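Local coordinates for protein esterase (Staphylococcus aureus subsp. aureus USA300_TCH1516, PDB 3D7R) that probably hydrolyses ester bonds, as a putative esterase of the alpha/beta hydrolase fold, at residues F87-Y101 / L119-P133. Residues are numbered along the deposited sequence; the frame is centred on the assembly and turned at random.
Sequences FRFNFRHQIDKKILY and LDKITLSTLYEVVLP. With DMS (dimethyl sulfoxide), chain L.
Strand 129-133 lies between two strands of segment 87-101, antiparallel to 87-90 (164°) and parallel to 98-101 (24°), with 4.6 Å between axes on either flank; bonds such as F89 N to V130 O and V131 N to I99 O zip it to both neighbours. On the face carrying R88, K98 and E129, a glutamate suits the central strand because cations flank it. E129 runs out extended, CG trans to its backbone N (chi1 176°), and its OE1 accepts from R88 NH1 at 2.9 Å and K98 NZ at 2.7 Å, which arrive from opposite faces of the carboxylate. OE2 offers its anti lone pair to N90 ND2 at 2.6 Å, with amide and carboxylate nearly coplanar. Three donors thus fix the carboxylate's rotation; E160, on helix 143-161, takes R88 NH2.

The other face is apolar and carries helix 119-126, where branched side chains fill in against the sheet: L119 sets CD1 over the centre of the flat Y101 ring, whose hydroxyl bonds D171, and I99 CD1 meets I122 CG2 at 3.8 Å. Near the turn, L124 CG lies over the centre of one F91 face (CH-pi), L127 CD2 at its edge. Lysine suits the rim: K97 CB makes a CH-pi contact over one Y128 face, while NZ reaches water. Strand 98-102, helix 113-126 and strand 129-133 form a beta-alpha-beta crossover, and the 1-2-4-3 strand order marks the N-terminal part of an alpha/beta hydrolase sheet.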
ATOM      1  N   PHE A  87      -1.627  14.864  -3.240  1.00 10.53           N
ATOM      2  CA  PHE A  87      -0.362  15.527  -2.908  1.00 11.15           C
ATOM      3  C   PHE A  87       0.738  15.016  -3.829  1.00 10.74           C
ATOM      4  O   PHE A  87       0.775  13.831  -4.145  1.00 11.47           O
ATOM      5  CB  PHE A  87       0.007  15.254  -1.445  1.00 10.62           C
ATOM      6  CG  PHE A  87      -0.990  15.815  -0.479  1.00 11.52           C
ATOM      7  CD1 PHE A  87      -0.859  17.128  -0.021  1.00  9.51           C
ATOM      8  CD2 PHE A  87      -2.083  15.041  -0.050  1.00  8.83           C
ATOM      9  CE1 PHE A  87      -1.813  17.678   0.864  1.00 11.19           C
ATOM     10  CE2 PHE A  87      -3.022  15.572   0.843  1.00 10.84           C
ATOM     11  CZ  PHE A  87      -2.896  16.888   1.289  1.00 10.56           C
ATOM     12  N   ARG A  88       1.633  15.904  -4.265  1.00 10.43           N
ATOM     13  CA  ARG A  88       2.809  15.464  -5.004  1.00  9.78           C
ATOM     14  C   ARG A  88       4.055  15.952  -4.294  1.00  9.45           C
ATOM     15  O   ARG A  88       4.111  17.102  -3.855  1.00  9.28           O
ATOM     16  CB  ARG A  88       2.768  15.994  -6.430  1.00 10.36           C
ATOM     17  CG  ARG A  88       1.575  15.459  -7.235  1.00 10.77           C
ATOM     18  CD  ARG A  88       1.884  15.500  -8.722  1.00 12.49           C
ATOM     19  NE  ARG A  88       0.695  15.342  -9.557  1.00 11.55           N
ATOM     20  CZ  ARG A  88       0.735  15.235 -10.878  1.00 12.71           C
ATOM     21  NH1 ARG A  88       1.906  15.236 -11.500  1.00 12.28           N
ATOM     22  NH2 ARG A  88      -0.396  15.124 -11.573  1.00 12.19           N
ATOM     23  N   PHE A  89       5.034  15.065  -4.172  1.00  8.08           N
ATOM     24  CA  PHE A  89       6.323  15.401  -3.613  1.00  8.46           C
ATOM     25  C   PHE A  89       7.337  15.326  -4.744  1.00  9.16           C
ATOM     26  O   PHE A  89       7.372  14.335  -5.489  1.00  8.28           O
ATOM     27  CB  PHE A  89       6.783  14.379  -2.566  1.00  8.21           C
ATOM     28  CG  PHE A  89       5.816  14.157  -1.422  1.00  8.72           C
ATOM     29  CD1 PHE A  89       6.134  14.590  -0.139  1.00  9.54           C
ATOM     30  CD2 PHE A  89       4.621  13.462  -1.627  1.00  8.46           C
ATOM     31  CE1 PHE A  89       5.254  14.373   0.927  1.00 10.05           C
ATOM     32  CE2 PHE A  89       3.740  13.221  -0.587  1.00  9.52           C
ATOM     33  CZ  PHE A  89       4.060  13.681   0.708  1.00  9.78           C
ATOM     34  N   ASN A  90       8.191  16.343  -4.847  1.00  8.45           N
ATOM     35  CA  ASN A  90       9.331  16.230  -5.738  1.00  8.38           C
ATOM     36  C   ASN A  90      10.546  16.934  -5.149  1.00  8.65           C
ATOM     37  O   ASN A  90      10.417  17.802  -4.274  1.00  8.95           O
ATOM     38  CB  ASN A  90       9.004  16.661  -7.188  1.00  8.03           C
ATOM     39  CG  ASN A  90       8.343  18.018  -7.272  1.00  9.09           C
ATOM     40  OD1 ASN A  90       8.890  19.023  -6.812  1.00 10.26           O
ATOM     41  ND2 ASN A  90       7.171  18.062  -7.889  1.00  9.92           N
ATOM     42  N   PHE A  91      11.720  16.538  -5.613  1.00  8.37           N
ATOM     43  CA  PHE A  91      12.979  17.046  -5.066  1.00  8.58           C
ATOM     44  C   PHE A  91      13.890  17.455  -6.233  1.00  8.39           C
ATOM     45  O   PHE A  91      13.955  16.753  -7.259  1.00  8.27           O
ATOM     46  CB  PHE A  91      13.629  15.966  -4.203  1.00  7.80           C
ATOM     47  CG  PHE A  91      14.876  16.426  -3.460  1.00  8.88           C
ATOM     48  CD1 PHE A  91      14.814  17.453  -2.537  1.00  9.33           C
ATOM     49  CD2 PHE A  91      16.096  15.798  -3.682  1.00  8.48           C
ATOM     50  CE1 PHE A  91      15.973  17.866  -1.844  1.00 12.05           C
ATOM     51  CE2 PHE A  91      17.262  16.206  -3.005  1.00  9.89           C
ATOM     52  CZ  PHE A  91      17.190  17.238  -2.089  1.00 10.06           C
ATOM     53  N   ARG A  92      14.558  18.595  -6.089  1.00  8.46           N
ATOM     54  CA  ARG A  92      15.462  19.108  -7.126  1.00  9.07           C
ATOM     55  C   ARG A  92      14.821  19.174  -8.521  1.00  9.23           C
ATOM     56  O   ARG A  92      15.494  18.937  -9.532  1.00  8.76           O
ATOM     57  CB  ARG A  92      16.788  18.315  -7.130  1.00  9.44           C
ATOM     58  CG  ARG A  92      17.652  18.660  -5.913  1.00 10.51           C
ATOM     59  CD  ARG A  92      18.866  17.751  -5.741  1.00 11.18           C
ATOM     60  NE  ARG A  92      19.592  18.121  -4.524  1.00 11.49           N
ATOM     61  CZ  ARG A  92      20.584  17.414  -3.997  1.00 12.02           C
ATOM     62  NH1 ARG A  92      20.983  16.290  -4.574  1.00 10.79           N
ATOM     63  NH2 ARG A  92      21.173  17.835  -2.884  1.00 12.81           N
ATOM     64  N   HIS A  93      13.529  19.515  -8.564  1.00  9.91           N
ATOM     65  CA  HIS A  93      12.790  19.652  -9.828  1.00 10.88           C
ATOM     66  C   HIS A  93      12.708  18.342 -10.650  1.00 11.05           C
ATOM     67  O   HIS A  93      12.498  18.369 -11.877  1.00 10.36           O
ATOM     68  CB  HIS A  93      13.406  20.767 -10.675  1.00 11.70           C
ATOM     69  CG  HIS A  93      13.022  22.149 -10.238  1.00 14.65           C
ATOM     70  ND1 HIS A  93      11.718  22.597 -10.248  1.00 17.97           N
ATOM     71  CD2 HIS A  93      13.771  23.190  -9.809  1.00 17.00           C
ATOM     72  CE1 HIS A  93      11.681  23.850  -9.830  1.00 17.86           C
ATOM     73  NE2 HIS A  93      12.914  24.237  -9.558  1.00 17.89           N
ATOM     74  N   GLN A  94      12.859  17.189  -9.987  1.00 10.86           N
ATOM     75  CA  GLN A  94      12.844  15.922 -10.720  1.00 11.28           C
ATOM     76  C   GLN A  94      11.420  15.362 -10.830  1.00 11.59           C
ATOM     77  O   GLN A  94      10.857  14.859  -9.859  1.00 11.52           O
ATOM     78  CB  GLN A  94      13.813  14.909 -10.098  1.00 11.37           C
ATOM     79  CG  GLN A  94      15.257  15.406  -9.978  1.00 10.89           C
ATOM     80  CD  GLN A  94      15.863  15.777 -11.327  1.00 12.66           C
ATOM     81  OE1 GLN A  94      15.859  14.991 -12.265  1.00 11.87           O
ATOM     82  NE2 GLN A  94      16.412  16.970 -11.410  1.00 13.46           N
ATOM     83  N   ILE A  95      10.839  15.468 -12.019  1.00 12.32           N
ATOM     84  CA  ILE A  95       9.423  15.138 -12.214  1.00 12.92           C
ATOM     85  C   ILE A  95       9.128  14.300 -13.473  1.00 13.42           C
ATOM     86  O   ILE A  95       7.968  13.940 -13.708  1.00 13.51           O
ATOM     87  CB  ILE A  95       8.551  16.416 -12.247  1.00 13.33           C
ATOM     88  CG1 ILE A  95       8.914  17.269 -13.472  1.00 14.81           C
ATOM     89  CG2 ILE A  95       8.698  17.183 -10.923  1.00 13.03           C
ATOM     90  CD1 ILE A  95       7.860  18.307 -13.866  1.00 17.59           C
ATOM     91  N   ASP A  96      10.164  13.964 -14.249  1.00 13.16           N
ATOM     92  CA  ASP A  96       9.976  13.180 -15.466  1.00 13.72           C
ATOM     93  C   ASP A  96       9.509  11.753 -15.215  1.00 13.04           C
ATOM     94  O   ASP A  96       9.037  11.082 -16.132  1.00 12.41           O
ATOM     95  CB  ASP A  96      11.211  13.225 -16.400  1.00 14.74           C
ATOM     96  CG  ASP A  96      12.520  12.840 -15.710  1.00 18.73           C
ATOM     97  OD1 ASP A  96      12.581  12.741 -14.459  1.00 22.19           O
ATOM     98  OD2 ASP A  96      13.529  12.663 -16.436  1.00 23.11           O
ATOM     99  N   LYS A  97       9.656  11.292 -13.973  1.00 12.57           N
ATOM    100  CA  LYS A  97       9.233   9.945 -13.591  1.00 12.60           C
ATOM    101  C   LYS A  97       8.357  10.022 -12.339  1.00 11.51           C
ATOM    102  O   LYS A  97       8.613  10.837 -11.453  1.00 11.24           O
ATOM    103  CB  LYS A  97      10.448   9.030 -13.366  1.00 12.48           C
ATOM    104  CG  LYS A  97      11.329   8.844 -14.618  1.00 14.51           C
ATOM    105  CD  LYS A  97      12.559   7.985 -14.370  1.00 18.79           C
ATOM    106  CE  LYS A  97      13.552   8.601 -13.339  1.00 24.33           C
ATOM    107  NZ  LYS A  97      14.302   9.826 -13.793  1.00 26.52           N
ATOM    108  N   LYS A  98       7.323   9.188 -12.278  1.00 10.70           N
ATOM    109  CA  LYS A  98       6.360   9.234 -11.172  1.00  9.88           C
ATOM    110  C   LYS A  98       6.267   7.917 -10.410  1.00  9.46           C
ATOM    111  O   LYS A  98       6.353   6.837 -11.012  1.00  8.58           O
ATOM    112  CB  LYS A  98       4.950   9.558 -11.690  1.00 10.12           C
ATOM    113  CG  LYS A  98       4.848  10.602 -12.813  1.00 10.93           C
ATOM    114  CD  LYS A  98       5.004  12.012 -12.288  1.00 11.16           C
ATOM    115  CE  LYS A  98       4.725  13.057 -13.383  1.00  8.94           C
ATOM    116  NZ  LYS A  98       5.345  14.351 -12.989  1.00  8.34           N
ATOM    117  N   ILE A  99       6.047   8.019  -9.095  1.00  8.98           N
ATOM    118  CA  ILE A  99       5.581   6.877  -8.291  1.00  9.59           C
ATOM    119  C   ILE A  99       4.152   7.194  -7.835  1.00  9.32           C
ATOM    120  O   ILE A  99       3.920   8.175  -7.118  1.00  9.33           O
ATOM    121  CB  ILE A  99       6.456   6.609  -7.049  1.00  9.70           C
ATOM    122  CG1 ILE A  99       7.850   6.137  -7.460  1.00  9.55           C
ATOM    123  CG2 ILE A  99       5.784   5.550  -6.127  1.00  9.96           C
ATOM    124  CD1 ILE A  99       8.925   6.269  -6.343  1.00  9.24           C
ATOM    125  N   LEU A 100       3.195   6.395  -8.295  1.00  8.96           N
ATOM    126  CA  LEU A 100       1.832   6.474  -7.779  1.00  9.08           C
ATOM    127  C   LEU A 100       1.814   5.700  -6.476  1.00  9.23           C
ATOM    128  O   LEU A 100       1.900   4.468  -6.481  1.00  9.32           O
ATOM    129  CB  LEU A 100       0.828   5.864  -8.782  1.00  8.79           C
ATOM    130  CG  LEU A 100      -0.654   5.865  -8.380  1.00  8.82           C
ATOM    131  CD1 LEU A 100      -1.114   7.264  -7.889  1.00  8.26           C
ATOM    132  CD2 LEU A 100      -1.535   5.381  -9.535  1.00  6.98           C
ATOM    133  N   TYR A 101       1.697   6.408  -5.356  1.00  8.80           N
ATOM    134  CA  TYR A 101       1.785   5.749  -4.052  1.00  8.08           C
ATOM    135  C   TYR A 101       0.418   5.529  -3.418  1.00  7.80           C
ATOM    136  O   TYR A 101      -0.291   6.505  -3.142  1.00  8.29           O
ATOM    137  CB  TYR A 101       2.714   6.513  -3.073  1.00  7.60           C
ATOM    138  CG  TYR A 101       3.073   5.641  -1.882  1.00  9.34           C
ATOM    139  CD1 TYR A 101       4.282   4.935  -1.842  1.00  8.92           C
ATOM    140  CD2 TYR A 101       2.180   5.475  -0.830  1.00  8.07           C
ATOM    141  CE1 TYR A 101       4.587   4.105  -0.772  1.00  9.66           C
ATOM    142  CE2 TYR A 101       2.476   4.655   0.237  1.00  9.50           C
ATOM    143  CZ  TYR A 101       3.673   3.969   0.255  1.00 10.88           C
ATOM    144  OH  TYR A 101       3.947   3.149   1.312  1.00 11.18           O
ATOM    145  N   LEU A 119       7.322   8.814   2.450  1.00 10.64           N
ATOM    146  CA  LEU A 119       7.205   9.317   1.083  1.00 10.97           C
ATOM    147  C   LEU A 119       8.234  10.410   0.775  1.00 10.77           C
ATOM    148  O   LEU A 119       8.827  10.445  -0.306  1.00 11.13           O
ATOM    149  CB  LEU A 119       5.772   9.782   0.819  1.00 10.20           C
ATOM    150  CG  LEU A 119       4.847   8.660   0.286  1.00 11.46           C
ATOM    151  CD1 LEU A 119       4.828   7.418   1.172  1.00 11.12           C
ATOM    152  CD2 LEU A 119       3.443   9.191   0.107  1.00 12.09           C
ATOM    153  N   ASP A 120       8.440  11.300   1.734  1.00 10.86           N
ATOM    154  CA  ASP A 120       9.493  12.302   1.626  1.00 11.23           C
ATOM    155  C   ASP A 120      10.848  11.643   1.364  1.00 11.11           C
ATOM    156  O   ASP A 120      11.526  11.994   0.393  1.00 10.77           O
ATOM    157  CB  ASP A 120       9.532  13.167   2.889  1.00 11.29           C
ATOM    158  CG  ASP A 120      10.371  14.408   2.715  1.00 12.89           C
ATOM    159  OD1 ASP A 120      10.284  15.049   1.651  1.00 13.99           O
ATOM    160  OD2 ASP A 120      11.116  14.752   3.643  1.00 14.40           O
ATOM    161  N   LYS A 121      11.212  10.655   2.192  1.00 11.21           N
ATOM    162  CA  LYS A 121      12.466   9.914   2.015  1.00 11.41           C
ATOM    163  C   LYS A 121      12.580   9.227   0.662  1.00 10.71           C
ATOM    164  O   LYS A 121      13.642   9.273   0.045  1.00 10.86           O
ATOM    165  CB  LYS A 121      12.680   8.863   3.118  1.00 11.96           C
ATOM    166  CG  LYS A 121      12.713   9.430   4.545  1.00 16.66           C
ATOM    167  CD  LYS A 121      13.866   8.837   5.340  1.00 20.90           C
ATOM    168  CE  LYS A 121      13.731   9.142   6.828  1.00 23.35           C
ATOM    169  NZ  LYS A 121      13.707  10.584   7.187  1.00 25.14           N
ATOM    170  N   ILE A 122      11.502   8.574   0.216  1.00  9.11           N
ATOM    171  CA  ILE A 122      11.525   7.882  -1.074  1.00  8.35           C
ATOM    172  C   ILE A 122      11.727   8.887  -2.216  1.00  8.54           C
ATOM    173  O   ILE A 122      12.462   8.610  -3.189  1.00  7.80           O
ATOM    174  CB  ILE A 122      10.215   7.058  -1.311  1.00  8.19           C
ATOM    175  CG1 ILE A 122      10.166   5.831  -0.383  1.00  6.23           C
ATOM    176  CG2 ILE A 122      10.109   6.592  -2.775  1.00  6.93           C
ATOM    177  CD1 ILE A 122       8.775   5.231  -0.250  1.00  9.90           C
ATOM    178  N   THR A 123      11.045  10.037  -2.114  1.00  7.87           N
ATOM    179  CA  THR A 123      11.215  11.100  -3.103  1.00  8.08           C
ATOM    180  C   THR A 123      12.692  11.495  -3.206  1.00  8.71           C
ATOM    181  O   THR A 123      13.258  11.549  -4.290  1.00  8.76           O
ATOM    182  CB  THR A 123      10.386  12.365  -2.736  1.00  7.70           C
ATOM    183  OG1 THR A 123       9.009  12.009  -2.577  1.00  7.63           O
ATOM    184  CG2 THR A 123      10.522  13.477  -3.828  1.00  8.23           C
ATOM    185  N   LEU A 124      13.309  11.777  -2.063  1.00  9.20           N
ATOM    186  CA  LEU A 124      14.690  12.226  -2.030  1.00 10.25           C
ATOM    187  C   LEU A 124      15.672  11.145  -2.480  1.00 10.90           C
ATOM    188  O   LEU A 124      16.708  11.469  -3.077  1.00 10.20           O
ATOM    189  CB  LEU A 124      15.053  12.749  -0.632  1.00 10.59           C
ATOM    190  CG  LEU A 124      14.843  14.259  -0.399  1.00 12.51           C
ATOM    191  CD1 LEU A 124      13.385  14.675  -0.513  1.00 12.29           C
ATOM    192  CD2 LEU A 124      15.403  14.653   0.972  1.00 13.45           C
ATOM    193  N   SER A 125      15.350   9.870  -2.210  1.00 10.68           N
ATOM    194  CA  SER A 125      16.228   8.759  -2.642  1.00 12.05           C
ATOM    195  C   SER A 125      16.094   8.347  -4.101  1.00 11.56           C
ATOM    196  O   SER A 125      17.088   8.012  -4.753  1.00 12.39           O
ATOM    197  CB  SER A 125      16.029   7.525  -1.749  1.00 12.45           C
ATOM    198  OG  SER A 125      16.253   7.872  -0.395  1.00 16.28           O
ATOM    199  N   THR A 126      14.868   8.329  -4.615  1.00 11.16           N
ATOM    200  CA  THR A 126      14.626   7.862  -5.979  1.00 10.69           C
ATOM    201  C   THR A 126      14.694   8.991  -7.009  1.00 11.28           C
ATOM    202  O   THR A 126      14.977   8.747  -8.192  1.00 10.32           O
ATOM    203  CB  THR A 126      13.244   7.195  -6.106  1.00 10.94           C
ATOM    204  OG1 THR A 126      12.230   8.168  -5.838  1.00 10.62           O
ATOM    205  CG2 THR A 126      13.108   6.024  -5.095  1.00 10.89           C
ATOM    206  N   LEU A 127      14.419  10.217  -6.558  1.00 10.01           N
ATOM    207  CA  LEU A 127      14.221  11.357  -7.456  1.00  9.95           C
ATOM    208  C   LEU A 127      13.132  11.125  -8.502  1.00  9.08           C
ATOM    209  O   LEU A 127      13.208  11.656  -9.608  1.00  8.77           O
ATOM    210  CB  LEU A 127      15.546  11.785  -8.114  1.00  9.99           C
ATOM    211  CG  LEU A 127      16.638  12.158  -7.116  1.00 11.53           C
ATOM    212  CD1 LEU A 127      17.907  12.573  -7.856  1.00 14.26           C
ATOM    213  CD2 LEU A 127      16.137  13.278  -6.188  1.00 12.30           C
ATOM    214  N   TYR A 128      12.128  10.327  -8.137  1.00  8.44           N
ATOM    215  CA  TYR A 128      10.835  10.323  -8.806  1.00  8.13           C
ATOM    216  C   TYR A 128       9.913  11.311  -8.085  1.00  8.60           C
ATOM    217  O   TYR A 128      10.110  11.589  -6.904  1.00  7.87           O
ATOM    218  CB  TYR A 128      10.190   8.937  -8.713  1.00  8.86           C
ATOM    219  CG  TYR A 128      10.771   7.876  -9.630  1.00  7.96           C
ATOM    220  CD1 TYR A 128      12.154   7.680  -9.735  1.00  8.96           C
ATOM    221  CD2 TYR A 128       9.933   7.049 -10.367  1.00  7.60           C
ATOM    222  CE1 TYR A 128      12.678   6.687 -10.569  1.00 10.03           C
ATOM    223  CE2 TYR A 128      10.448   6.052 -11.215  1.00  8.40           C
ATOM    224  CZ  TYR A 128      11.812   5.885 -11.308  1.00 10.08           C
ATOM    225  OH  TYR A 128      12.316   4.910 -12.139  1.00 11.67           O
ATOM    226  N   GLU A 129       8.911  11.836  -8.792  1.00  8.20           N
ATOM    227  CA  GLU A 129       7.844  12.569  -8.141  1.00  8.61           C
ATOM    228  C   GLU A 129       6.862  11.568  -7.534  1.00  9.10           C
ATOM    229  O   GLU A 129       6.288  10.730  -8.252  1.00  9.04           O
ATOM    230  CB  GLU A 129       7.116  13.460  -9.139  1.00  8.78           C
ATOM    231  CG  GLU A 129       5.928  14.166  -8.547  1.00  7.99           C
ATOM    232  CD  GLU A 129       5.371  15.211  -9.487  1.00 11.39           C
ATOM    233  OE1 GLU A 129       4.600  14.833 -10.401  1.00 12.23           O
ATOM    234  OE2 GLU A 129       5.691  16.406  -9.281  1.00 10.63           O
ATOM    235  N   VAL A 130       6.662  11.658  -6.222  1.00  8.94           N
ATOM    236  CA  VAL A 130       5.760  10.722  -5.533  1.00  8.38           C
ATOM    237  C   VAL A 130       4.368  11.338  -5.458  1.00  8.51           C
ATOM    238  O   VAL A 130       4.208  12.484  -5.004  1.00  8.37           O
ATOM    239  CB  VAL A 130       6.276  10.367  -4.136  1.00  9.09           C
ATOM    240  CG1 VAL A 130       5.226   9.519  -3.343  1.00  8.97           C
ATOM    241  CG2 VAL A 130       7.607   9.623  -4.248  1.00  9.24           C
ATOM    242  N   VAL A 131       3.377  10.583  -5.916  1.00  8.28           N
ATOM    243  CA  VAL A 131       2.000  11.085  -5.999  1.00  8.61           C
ATOM    244  C   VAL A 131       1.123  10.323  -5.001  1.00  8.71           C
ATOM    245  O   VAL A 131       0.994   9.085  -5.069  1.00  8.94           O
ATOM    246  CB  VAL A 131       1.434  10.972  -7.439  1.00  8.26           C
ATOM    247  CG1 VAL A 131       0.005  11.546  -7.516  1.00  6.76           C
ATOM    248  CG2 VAL A 131       2.357  11.708  -8.453  1.00  8.40           C
ATOM    249  N   LEU A 132       0.538  11.083  -4.082  1.00  8.55           N
ATOM    250  CA  LEU A 132      -0.248  10.550  -2.966  1.00  8.43           C
ATOM    251  C   LEU A 132      -1.720  10.969  -3.087  1.00  8.38           C
ATOM    252  O   LEU A 132      -2.104  12.021  -2.588  1.00  7.66           O
ATOM    253  CB  LEU A 132       0.340  11.049  -1.628  1.00  8.66           C
ATOM    254  CG  LEU A 132      -0.365  10.674  -0.307  1.00 10.33           C
ATOM    255  CD1 LEU A 132      -0.418   9.158  -0.117  1.00 11.16           C
ATOM    256  CD2 LEU A 132       0.277  11.379   0.904  1.00 11.74           C
ATOM    257  N   PRO A 133      -2.551  10.144  -3.766  1.00  8.32           N
ATOM    258  CA  PRO A 133      -4.014  10.356  -3.775  1.00  7.98           C
ATOM    259  C   PRO A 133      -4.704   9.962  -2.458  1.00  8.49           C
ATOM    260  O   PRO A 133      -4.450   8.884  -1.916  1.00  8.42           O
ATOM    261  CB  PRO A 133      -4.485   9.459  -4.909  1.00  7.96           C
ATOM    262  CG  PRO A 133      -3.463   8.312  -4.936  1.00  7.92           C
ATOM    263  CD  PRO A 133      -2.143   8.979  -4.568  1.00  8.06           C
TER
HETATM  264  S   DMS L1411      13.490  16.812 -14.791  1.00 36.97           S
HETATM  265  O   DMS L1411      11.909  16.007 -14.611  1.00 37.14           O
HETATM  266  C1  DMS L1411      14.240  16.365 -16.383  1.00 37.19           C
HETATM  267  C2  DMS L1411      13.195  18.574 -15.103  1.00 37.02           C
HETATM  268  O   HOH W   1      11.521  14.188  -7.186  1.00 10.96           O
HETATM  269  O   HOH W   2      11.864  12.186 -11.995  1.00 13.71           O
HETATM  270  O   HOH W   3      15.442  11.112 -11.820  1.00 33.55           O
HETATM  271  O   HOH W   4      -2.572   6.815  -1.782  1.00  5.55           O